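Side-chain contacts in chromatin structure-remodeling complex subunit RSC2 (Saccharomyces cerevisiae, PDB 4BB7), which forms part of the RSC complex, which uses ATP to remodel nucleosomes in transcription regulation, and is represented here by its histone H3-binding BAH domain: residues W32-N37 with P124-E129; K103-H108 with G115-K120; I107-Y112 with F139-T144. All coordinates share one frame; numbering follows the deposited sequence.

Interaction 1: residues W32-N37 with P124-E129; sequences WALLRN and PLFVCE
Leu34 carries the whole contact, spreading its two methyl groups over two residues of 124-129. CD2 comes up to the ring of Phe126, 4.0 Å from CE2, while CD1 lies 4.2 Å from CG of Pro124. No polar group takes part, and a branched aliphatic chain suits a place where two separate apolar neighbours must be met at once. The approach to Phe126 is at the ring edge, near its plane, so the methyl abuts the rim of the ring. The two side chains meet at a slant.

Both residues hold CG anti to their own carbonyl carbon and beside the backbone N, with chi1 -47° in Leu34 and -53° in Phe126. In the leucine a chi2 of 169° turns the fork so that CD1 faces the proline and CD2 the phenylalanine. The two distances are ordinary van der Waals separations, and the small buried area fits a touch between side chains whose backbones are not paired with each other.

The strand between them is 100-108. Its backbone hydrogen-bonds with Leu34 through Val101 and Gly102, and with Pro124 and Phe126 through Tyr105, while the side chain of Cys104 touches Leu34, Pro124 and Phe126. Phe126 is buried and also packs on Val46, as an aromatic core residue should. Pro124 lies at the exposed border, where the CH2 groups of a compact pyrrolidine ring can meet the leucine and its carbonyl can still join the sheet.

The contact spans strand 100-108, linking its two neighbours in the mixed sheet of the BAH domain, a member of the SH3 clan.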
loop_
_atom_site.group_PDB
_atom_site.type_symbol
_atom_site.label_atom_id
_atom_site.label_comp_id
_atom_site.label_asym_id
_atom_site.label_seq_id
_atom_site.Cartn_x
_atom_site.Cartn_y
_atom_site.Cartn_z
ATOM N N TRP A 32 -19.195 0.314 7.151
ATOM C CA TRP A 32 -18.699 1.524 7.797
ATOM C C TRP A 32 -18.126 1.167 9.164
ATOM O O TRP A 32 -18.767 0.468 9.948
ATOM C CB TRP A 32 -19.821 2.550 7.956
ATOM C CG TRP A 32 -20.446 2.976 6.664
ATOM C CD1 TRP A 32 -21.592 2.487 6.108
ATOM C CD2 TRP A 32 -19.964 3.984 5.767
ATOM N NE1 TRP A 32 -21.855 3.127 4.919
ATOM C CE2 TRP A 32 -20.869 4.051 4.687
ATOM C CE3 TRP A 32 -18.855 4.835 5.771
ATOM C CZ2 TRP A 32 -20.699 4.934 3.622
ATOM C CZ3 TRP A 32 -18.691 5.716 4.710
ATOM C CH2 TRP A 32 -19.608 5.757 3.652
ATOM N N ALA A 33 -16.919 1.637 9.457
ATOM C CA ALA A 33 -16.303 1.325 10.744
ATOM C C ALA A 33 -15.378 2.417 11.266
ATOM O O ALA A 33 -15.138 3.427 10.600
ATOM C CB ALA A 33 -15.566 -0.007 10.675
ATOM N N LEU A 34 -14.869 2.194 12.472
ATOM C CA LEU A 34 -13.960 3.122 13.123
ATOM C C LEU A 34 -12.555 2.524 13.188
ATOM O O LEU A 34 -12.371 1.366 13.580
ATOM C CB LEU A 34 -14.460 3.443 14.532
ATOM C CG LEU A 34 -15.946 3.784 14.654
ATOM C CD1 LEU A 34 -16.382 3.810 16.116
ATOM C CD2 LEU A 34 -16.253 5.109 13.970
ATOM N N LEU A 35 -11.563 3.316 12.800
ATOM C CA LEU A 35 -10.180 2.861 12.824
ATOM C C LEU A 35 -9.379 3.679 13.823
ATOM O O LEU A 35 -9.582 4.888 13.947
ATOM C CB LEU A 35 -9.560 2.955 11.428
ATOM C CG LEU A 35 -10.094 1.931 10.423
ATOM C CD1 LEU A 35 -9.941 2.419 8.992
ATOM C CD2 LEU A 35 -9.412 0.580 10.621
ATOM N N ARG A 36 -8.477 3.017 14.539
ATOM C CA ARG A 36 -7.649 3.695 15.524
ATOM C C ARG A 36 -6.897 4.851 14.877
ATOM O O ARG A 36 -6.197 4.671 13.885
ATOM C CB ARG A 36 -6.668 2.719 16.174
ATOM C CG ARG A 36 -5.897 3.311 17.348
ATOM C CD ARG A 36 -6.818 3.626 18.518
ATOM N NE ARG A 36 -7.237 2.413 19.218
ATOM C CZ ARG A 36 -8.079 2.390 20.247
ATOM N NH1 ARG A 36 -8.612 3.516 20.706
ATOM N NH2 ARG A 36 -8.392 1.234 20.817
ATOM N N ASN A 37 -7.062 6.042 15.436
ATOM C CA ASN A 37 -6.387 7.224 14.920
ATOM C C ASN A 37 -5.182 7.577 15.784
ATOM O O ASN A 37 -5.330 7.913 16.961
ATOM C CB ASN A 37 -7.363 8.402 14.843
ATOM C CG ASN A 37 -6.686 9.696 14.436
ATOM O OD1 ASN A 37 -5.596 9.692 13.861
ATOM N ND2 ASN A 37 -7.333 10.816 14.734
ATOM N N PRO A 124 -22.022 4.492 16.187
ATOM C CA PRO A 124 -22.302 5.930 16.066
ATOM C C PRO A 124 -22.891 6.316 14.712
ATOM O O PRO A 124 -22.536 5.727 13.691
ATOM C CB PRO A 124 -20.921 6.572 16.236
ATOM C CG PRO A 124 -20.140 5.578 17.017
ATOM C CD PRO A 124 -20.627 4.229 16.578
ATOM N N LEU A 125 -23.776 7.307 14.709
ATOM C CA LEU A 125 -24.422 7.757 13.480
ATOM C C LEU A 125 -23.814 9.058 12.953
ATOM O O LEU A 125 -23.956 10.114 13.569
ATOM C CB LEU A 125 -25.930 7.917 13.694
ATOM C CG LEU A 125 -26.729 8.509 12.526
ATOM C CD1 LEU A 125 -26.395 7.812 11.210
ATOM C CD2 LEU A 125 -28.228 8.454 12.800
ATOM N N PHE A 126 -23.126 8.971 11.817
ATOM C CA PHE A 126 -22.583 10.152 11.154
ATOM C C PHE A 126 -23.372 10.415 9.877
ATOM O O PHE A 126 -24.001 9.505 9.334
ATOM C CB PHE A 126 -21.108 9.956 10.790
ATOM C CG PHE A 126 -20.240 9.523 11.940
ATOM C CD1 PHE A 126 -19.786 10.444 12.868
ATOM C CD2 PHE A 126 -19.851 8.199 12.071
ATOM C CE1 PHE A 126 -18.975 10.049 13.920
ATOM C CE2 PHE A 126 -19.037 7.795 13.121
ATOM C CZ PHE A 126 -18.600 8.720 14.048
ATOM N N VAL A 127 -23.334 11.653 9.394
ATOM C CA VAL A 127 -23.967 11.983 8.124
ATOM C C VAL A 127 -22.979 12.684 7.207
ATOM O O VAL A 127 -22.140 13.459 7.660
ATOM C CB VAL A 127 -25.223 12.867 8.303
ATOM C CG1 VAL A 127 -24.839 14.255 8.783
ATOM C CG2 VAL A 127 -26.004 12.958 6.999
ATOM N N CYS A 128 -23.079 12.399 5.915
ATOM C CA CYS A 128 -22.207 13.020 4.929
ATOM C C CYS A 128 -23.018 13.676 3.819
ATOM O O CYS A 128 -23.872 13.046 3.190
ATOM C CB CYS A 128 -21.232 11.992 4.344
ATOM S SG CYS A 128 -20.207 12.607 2.981
ATOM N N GLU A 129 -22.748 14.955 3.594
ATOM C CA GLU A 129 -23.332 15.670 2.471
ATOM C C GLU A 129 -22.252 16.032 1.454
ATOM O O GLU A 129 -22.452 15.893 0.247
ATOM C CB GLU A 129 -24.039 16.935 2.949
ATOM C CG GLU A 129 -24.767 17.671 1.845
ATOM C CD GLU A 129 -25.379 18.968 2.323
ATOM O OE1 GLU A 129 -25.033 19.400 3.439
ATOM O OE2 GLU A 129 -26.202 19.553 1.586
#

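Interaction 2: residues K103-H108 with G115-K120; sequences KCYVIH and GNPDMK
A Met-aromatic contact between Met119 and Tyr105, together with Pro117 packed on Tyr105 and Ile107, lays the segment 115-120 against one face of strand 100-108. SD of Met119 sits 4.2 Å from the centroid of the tyrosine ring, 34° off the ring normal, an oblique approach in which the nearest ring atom is CE1 at 3.6 Å. Methionine suits this exposed border because its polarisable sulfur and flexible chain can adapt to an aromatic ring; CG stands between the backbone N and the carbonyl carbon (chi1 59°), and a bend at chi3 leaves CE near the CE1 rim of the ring, farther from its centre than SD.

Pro117 serves both residues of the strand. Its CG presses on CD1 of Ile107 at a tight 3.4 Å, the two side chains crossing at about a right angle, and lies 4.2 Å from CE2 of Tyr105. The extended isoleucine, with CG1 anti to its backbone N, brings its terminal methyl up to the rigid pyrrolidine ring. The tyrosine hydroxyl is hydrogen-bonded to NH1 of Arg111, which fixes the far end of the ring, while Trp32 meets the same ring edge-to-face.

Helix 109-114 links the two segments, with Arg111 also touching Pro117. Strand 115-117 pairs with 160-162, whereas 100-108 lies in the main sheet between 32-35 and 125-128, so the contact joins the two sheets.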
loop_
_atom_site.group_PDB
_atom_site.type_symbol
_atom_site.label_atom_id
_atom_site.label_comp_id
_atom_site.label_asym_id
_atom_site.label_seq_id
_atom_site.Cartn_x
_atom_site.Cartn_y
_atom_site.Cartn_z
ATOM N N LYS A 103 -17.756 -0.675 14.940
ATOM C CA LYS A 103 -18.607 -0.400 13.789
ATOM C C LYS A 103 -19.187 1.003 13.893
ATOM O O LYS A 103 -19.247 1.583 14.979
ATOM C CB LYS A 103 -19.764 -1.401 13.727
ATOM C CG LYS A 103 -19.396 -2.775 13.208
ATOM C CD LYS A 103 -19.166 -2.749 11.711
ATOM C CE LYS A 103 -19.033 -4.155 11.151
ATOM N NZ LYS A 103 -20.287 -4.943 11.322
ATOM N N CYS A 104 -19.610 1.542 12.756
ATOM C CA CYS A 104 -20.380 2.777 12.735
ATOM C C CYS A 104 -21.257 2.785 11.495
ATOM O O CYS A 104 -21.358 1.779 10.792
ATOM C CB CYS A 104 -19.467 4.010 12.755
ATOM S SG CYS A 104 -18.770 4.496 11.146
ATOM N N TYR A 105 -21.888 3.920 11.228
ATOM C CA TYR A 105 -22.686 4.068 10.019
ATOM C C TYR A 105 -22.672 5.506 9.509
ATOM O O TYR A 105 -22.937 6.443 10.262
ATOM C CB TYR A 105 -24.123 3.604 10.258
ATOM C CG TYR A 105 -24.899 3.379 8.983
ATOM C CD1 TYR A 105 -24.779 2.190 8.279
ATOM C CD2 TYR A 105 -25.743 4.357 8.477
ATOM C CE1 TYR A 105 -25.482 1.977 7.111
ATOM C CE2 TYR A 105 -26.451 4.152 7.308
ATOM C CZ TYR A 105 -26.317 2.959 6.631
ATOM O OH TYR A 105 -27.018 2.747 5.467
ATOM N N VAL A 106 -22.352 5.671 8.230
ATOM C CA VAL A 106 -22.410 6.976 7.585
ATOM C C VAL A 106 -23.589 7.021 6.618
ATOM O O VAL A 106 -23.690 6.186 5.715
ATOM C CB VAL A 106 -21.107 7.294 6.821
ATOM C CG1 VAL A 106 -21.242 8.608 6.059
ATOM C CG2 VAL A 106 -19.923 7.343 7.778
ATOM N N ILE A 107 -24.482 7.990 6.814
ATOM C CA ILE A 107 -25.653 8.140 5.953
ATOM C C ILE A 107 -25.530 9.361 5.034
ATOM O O ILE A 107 -24.886 10.352 5.380
ATOM C CB ILE A 107 -26.962 8.228 6.778
ATOM C CG1 ILE A 107 -28.184 8.048 5.875
ATOM C CG2 ILE A 107 -27.043 9.545 7.527
ATOM C CD1 ILE A 107 -29.498 8.044 6.625
ATOM N N HIS A 108 -26.145 9.272 3.858
ATOM C CA HIS A 108 -26.115 10.360 2.888
ATOM C C HIS A 108 -27.142 11.437 3.236
ATOM O O HIS A 108 -28.327 11.147 3.400
ATOM C CB HIS A 108 -26.374 9.816 1.483
ATOM C CG HIS A 108 -26.217 10.840 0.404
ATOM N ND1 HIS A 108 -27.079 10.931 -0.668
ATOM C CD2 HIS A 108 -25.297 11.818 0.230
ATOM C CE1 HIS A 108 -26.697 11.921 -1.454
ATOM N NE2 HIS A 108 -25.617 12.476 -0.931
ATOM N N GLY A 115 -35.805 10.676 5.644
ATOM C CA GLY A 115 -36.180 9.741 6.686
ATOM C C GLY A 115 -34.996 9.120 7.395
ATOM O O GLY A 115 -33.928 9.723 7.492
ATOM N N ASN A 116 -35.192 7.902 7.892
ATOM C CA ASN A 116 -34.167 7.206 8.660
ATOM C C ASN A 116 -33.797 5.849 8.070
ATOM O O ASN A 116 -34.608 5.225 7.385
ATOM C CB ASN A 116 -34.618 7.037 10.110
ATOM C CG ASN A 116 -34.645 8.345 10.861
ATOM O OD1 ASN A 116 -33.819 9.224 10.621
ATOM N ND2 ASN A 116 -35.595 8.486 11.776
ATOM N N PRO A 117 -32.564 5.390 8.334
ATOM C CA PRO A 117 -32.141 4.065 7.876
ATOM C C PRO A 117 -32.975 2.985 8.549
ATOM O O PRO A 117 -33.238 3.079 9.750
ATOM C CB PRO A 117 -30.687 3.976 8.353
ATOM C CG PRO A 117 -30.256 5.387 8.557
ATOM C CD PRO A 117 -31.482 6.109 9.024
ATOM N N ASP A 118 -33.394 1.980 7.789
ATOM C CA ASP A 118 -34.182 0.892 8.355
ATOM C C ASP A 118 -33.278 -0.268 8.753
ATOM O O ASP A 118 -33.184 -1.269 8.043
ATOM C CB ASP A 118 -35.252 0.428 7.365
ATOM C CG ASP A 118 -36.418 -0.268 8.048
ATOM O OD1 ASP A 118 -36.632 -0.027 9.255
ATOM O OD2 ASP A 118 -37.125 -1.048 7.375
ATOM N N MET A 119 -32.611 -0.119 9.894
ATOM C CA MET A 119 -31.686 -1.131 10.391
ATOM C C MET A 119 -31.298 -0.847 11.836
ATOM O O MET A 119 -31.723 0.152 12.415
ATOM C CB MET A 119 -30.439 -1.199 9.504
ATOM C CG MET A 119 -29.668 0.110 9.402
ATOM S SD MET A 119 -28.437 0.087 8.081
ATOM C CE MET A 119 -27.496 -1.374 8.512
ATOM N N LYS A 120 -30.491 -1.728 12.419
ATOM C CA LYS A 120 -30.102 -1.599 13.820
ATOM C C LYS A 120 -28.694 -1.028 13.982
ATOM O O LYS A 120 -27.792 -1.341 13.207
ATOM C CB LYS A 120 -30.209 -2.950 14.530
#

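Interaction 3: residues I107-Y112 with F139-T144; sequences IHFTRY and FNKIRT. With SO4 (sulfate ion), chain E.
His108 reaches across to the backbone of Ile142, its NE2 donating to Ile142 O at 3.0 Å with an N-H...O angle of 143°. The oxygen lies at the ring edge, in the imidazole plane, yet the donor stands 41° out of the carbonyl plane and so misses the lone-pair direction. With CG anti to the backbone N, the imidazole extends toward Ile142, and Trp145 stacks on it. The backbone N of Thr110 lies over the centre of one ring face. This is the tight, buried part, at the N-cap position of helix 109-114.

Beside it the fit is looser. Lys141 follows a fully extended chain to a bend at chi4, which places NZ 4.1 Å from CD2 of Phe109, at the ring edge; its charge is paired with Glu129, while Phe109 stacks on Tyr82. On the exposed side, Arg143 and Thr144 meet a sulfate ion, probably from the crystallisation liquor. Arg143 N (2.6 Å) and Thr144 N (2.9 Å) both donate to its O2, and Thr144 OG1 gives a third bond to O3, 2.7 Å away.

With an alanine here in place of His108, Ile142 O would probably be left without its imidazole donor and Trp145 without its stacking partner.

The peptide between Ile142 and Arg143 is thus gripped at both ends, histidine on its oxygen and sulfate on its N-H, which would probably polarise it. Since NE2 donates, it carries a proton; any effect of the Lys141 ammonium on a second one would probably be slight, given its distance and its pairing with Glu129.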
loop_
_atom_site.group_PDB
_atom_site.type_symbol
_atom_site.label_atom_id
_atom_site.label_comp_id
_atom_site.label_asym_id
_atom_site.label_seq_id
_atom_site.Cartn_x
_atom_site.Cartn_y
_atom_site.Cartn_z
ATOM N N ILE A 107 -24.482 7.990 6.814
ATOM C CA ILE A 107 -25.653 8.140 5.953
ATOM C C ILE A 107 -25.530 9.361 5.034
ATOM O O ILE A 107 -24.886 10.352 5.380
ATOM C CB ILE A 107 -26.962 8.228 6.778
ATOM C CG1 ILE A 107 -28.184 8.048 5.875
ATOM C CG2 ILE A 107 -27.043 9.545 7.527
ATOM C CD1 ILE A 107 -29.498 8.044 6.625
ATOM N N HIS A 108 -26.145 9.272 3.858
ATOM C CA HIS A 108 -26.115 10.360 2.888
ATOM C C HIS A 108 -27.142 11.437 3.236
ATOM O O HIS A 108 -28.327 11.147 3.400
ATOM C CB HIS A 108 -26.374 9.816 1.483
ATOM C CG HIS A 108 -26.217 10.840 0.404
ATOM N ND1 HIS A 108 -27.079 10.931 -0.668
ATOM C CD2 HIS A 108 -25.297 11.818 0.230
ATOM C CE1 HIS A 108 -26.697 11.921 -1.454
ATOM N NE2 HIS A 108 -25.617 12.476 -0.931
ATOM N N PHE A 109 -26.686 12.682 3.341
ATOM C CA PHE A 109 -27.556 13.774 3.777
ATOM C C PHE A 109 -28.921 13.786 3.102
ATOM O O PHE A 109 -29.947 13.914 3.766
ATOM C CB PHE A 109 -26.887 15.134 3.579
ATOM C CG PHE A 109 -27.787 16.296 3.898
ATOM C CD1 PHE A 109 -28.207 16.528 5.203
ATOM C CD2 PHE A 109 -28.218 17.154 2.900
ATOM C CE1 PHE A 109 -29.038 17.596 5.504
ATOM C CE2 PHE A 109 -29.050 18.227 3.193
ATOM C CZ PHE A 109 -29.462 18.447 4.496
ATOM N N THR A 110 -28.934 13.664 1.782
ATOM C CA THR A 110 -30.190 13.731 1.044
ATOM C C THR A 110 -31.170 12.651 1.515
ATOM O O THR A 110 -32.379 12.873 1.553
ATOM C CB THR A 110 -29.962 13.621 -0.474
ATOM O OG1 THR A 110 -28.876 14.475 -0.859
ATOM C CG2 THR A 110 -31.214 14.028 -1.231
ATOM N N ARG A 111 -30.634 11.490 1.887
ATOM C CA ARG A 111 -31.440 10.391 2.417
ATOM C C ARG A 111 -31.902 10.649 3.860
ATOM O O ARG A 111 -33.099 10.586 4.157
ATOM C CB ARG A 111 -30.662 9.077 2.325
ATOM C CG ARG A 111 -31.310 7.895 3.024
ATOM C CD ARG A 111 -30.448 6.647 2.865
ATOM N NE ARG A 111 -30.970 5.510 3.619
ATOM C CZ ARG A 111 -30.213 4.565 4.171
ATOM N NH1 ARG A 111 -28.893 4.619 4.058
ATOM N NH2 ARG A 111 -30.779 3.571 4.841
ATOM N N TYR A 112 -30.955 10.944 4.747
ATOM C CA TYR A 112 -31.278 11.275 6.136
ATOM C C TYR A 112 -32.254 12.452 6.183
ATOM O O TYR A 112 -32.923 12.694 7.191
ATOM C CB TYR A 112 -30.002 11.620 6.913
ATOM C CG TYR A 112 -30.136 11.513 8.416
ATOM C CD1 TYR A 112 -31.171 10.792 8.994
ATOM C CD2 TYR A 112 -29.228 12.144 9.260
ATOM C CE1 TYR A 112 -31.295 10.694 10.371
ATOM C CE2 TYR A 112 -29.340 12.051 10.640
ATOM C CZ TYR A 112 -30.376 11.325 11.188
ATOM O OH TYR A 112 -30.496 11.229 12.556
ATOM N N PHE A 139 -15.193 22.075 -0.834
ATOM C CA PHE A 139 -16.266 21.156 -0.490
ATOM C C PHE A 139 -17.230 21.075 -1.671
ATOM O O PHE A 139 -17.699 22.097 -2.157
ATOM C CB PHE A 139 -17.021 21.637 0.754
ATOM C CG PHE A 139 -16.216 21.591 2.031
ATOM C CD1 PHE A 139 -15.275 22.567 2.312
ATOM C CD2 PHE A 139 -16.430 20.589 2.966
ATOM C CE1 PHE A 139 -14.545 22.532 3.489
ATOM C CE2 PHE A 139 -15.704 20.551 4.147
ATOM C CZ PHE A 139 -14.761 21.524 4.406
ATOM N N ASN A 140 -17.518 19.861 -2.129
ATOM C CA ASN A 140 -18.474 19.654 -3.215
ATOM C C ASN A 140 -19.623 18.748 -2.795
ATOM O O ASN A 140 -19.402 17.629 -2.335
ATOM C CB ASN A 140 -17.779 19.062 -4.444
ATOM C CG ASN A 140 -16.845 20.049 -5.119
ATOM O OD1 ASN A 140 -15.647 19.799 -5.243
ATOM N ND2 ASN A 140 -17.393 21.181 -5.560
ATOM N N LYS A 141 -20.851 19.230 -2.956
ATOM C CA LYS A 141 -22.022 18.440 -2.594
ATOM C C LYS A 141 -22.087 17.163 -3.416
ATOM O O LYS A 141 -21.853 17.183 -4.624
ATOM C CB LYS A 141 -23.307 19.243 -2.792
ATOM C CG LYS A 141 -24.568 18.472 -2.422
ATOM C CD LYS A 141 -25.821 19.273 -2.734
ATOM C CE LYS A 141 -27.078 18.521 -2.322
ATOM N NZ LYS A 141 -27.167 18.336 -0.850
ATOM N N ILE A 142 -22.412 16.054 -2.761
ATOM C CA ILE A 142 -22.474 14.765 -3.442
ATOM C C ILE A 142 -23.892 14.451 -3.919
ATOM O O ILE A 142 -24.825 14.371 -3.123
ATOM C CB ILE A 142 -21.954 13.621 -2.543
ATOM C CG1 ILE A 142 -20.682 14.061 -1.815
ATOM C CG2 ILE A 142 -21.695 12.362 -3.367
ATOM C CD1 ILE A 142 -20.124 13.025 -0.854
ATOM N N ARG A 143 -24.036 14.273 -5.228
ATOM C CA ARG A 143 -25.325 13.969 -5.833
ATOM C C ARG A 143 -25.431 12.490 -6.201
ATOM O O ARG A 143 -26.522 11.924 -6.225
ATOM C CB ARG A 143 -25.536 14.822 -7.087
ATOM C CG ARG A 143 -25.277 16.313 -6.897
ATOM C CD ARG A 143 -26.259 16.941 -5.919
ATOM N NE ARG A 143 -26.209 18.401 -5.959
ATOM C CZ ARG A 143 -27.063 19.163 -6.638
ATOM N NH1 ARG A 143 -28.046 18.606 -7.336
ATOM N NH2 ARG A 143 -26.939 20.483 -6.615
ATOM N N THR A 144 -24.292 11.871 -6.494
ATOM C CA THR A 144 -24.258 10.469 -6.898
ATOM C C THR A 144 -23.587 9.627 -5.819
ATOM O O THR A 144 -22.428 9.239 -5.949
ATOM C CB THR A 144 -23.499 10.292 -8.231
ATOM O OG1 THR A 144 -23.983 11.241 -9.190
ATOM C CG2 THR A 144 -23.689 8.886 -8.779
HETATM S S SO4 E . -21.800 14.268 -8.147
HETATM O O1 SO4 E . -21.982 15.717 -8.203
HETATM O O2 SO4 E . -22.073 13.785 -6.796
HETATM O O3 SO4 E . -22.719 13.625 -9.081
HETATM O O4 SO4 E . -20.423 13.944 -8.510
#

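Overall arrangement
From the N terminus, strand 32-35 comes first and meets 124-129 after the intervening strands, including 45-54, 60-68, 87-96 and 100-108, and helix 109-114; interaction 1 closes this long loop. Interaction 2 is nested inside it, a short excursion from strand 100-108 through helix 109-114 to strand 115-117. Interaction 3 starts from the same stretch, sharing Ile107 and His108, but runs past 124-129 to 139-144, so it crosses interaction 1. Strand 100-108 is the common element: its neighbours 32-35 and 125-128 flank it in the main sheet, while interactions 2 and 3 attach the 115-117 strand and the end of the 130-141 hairpin.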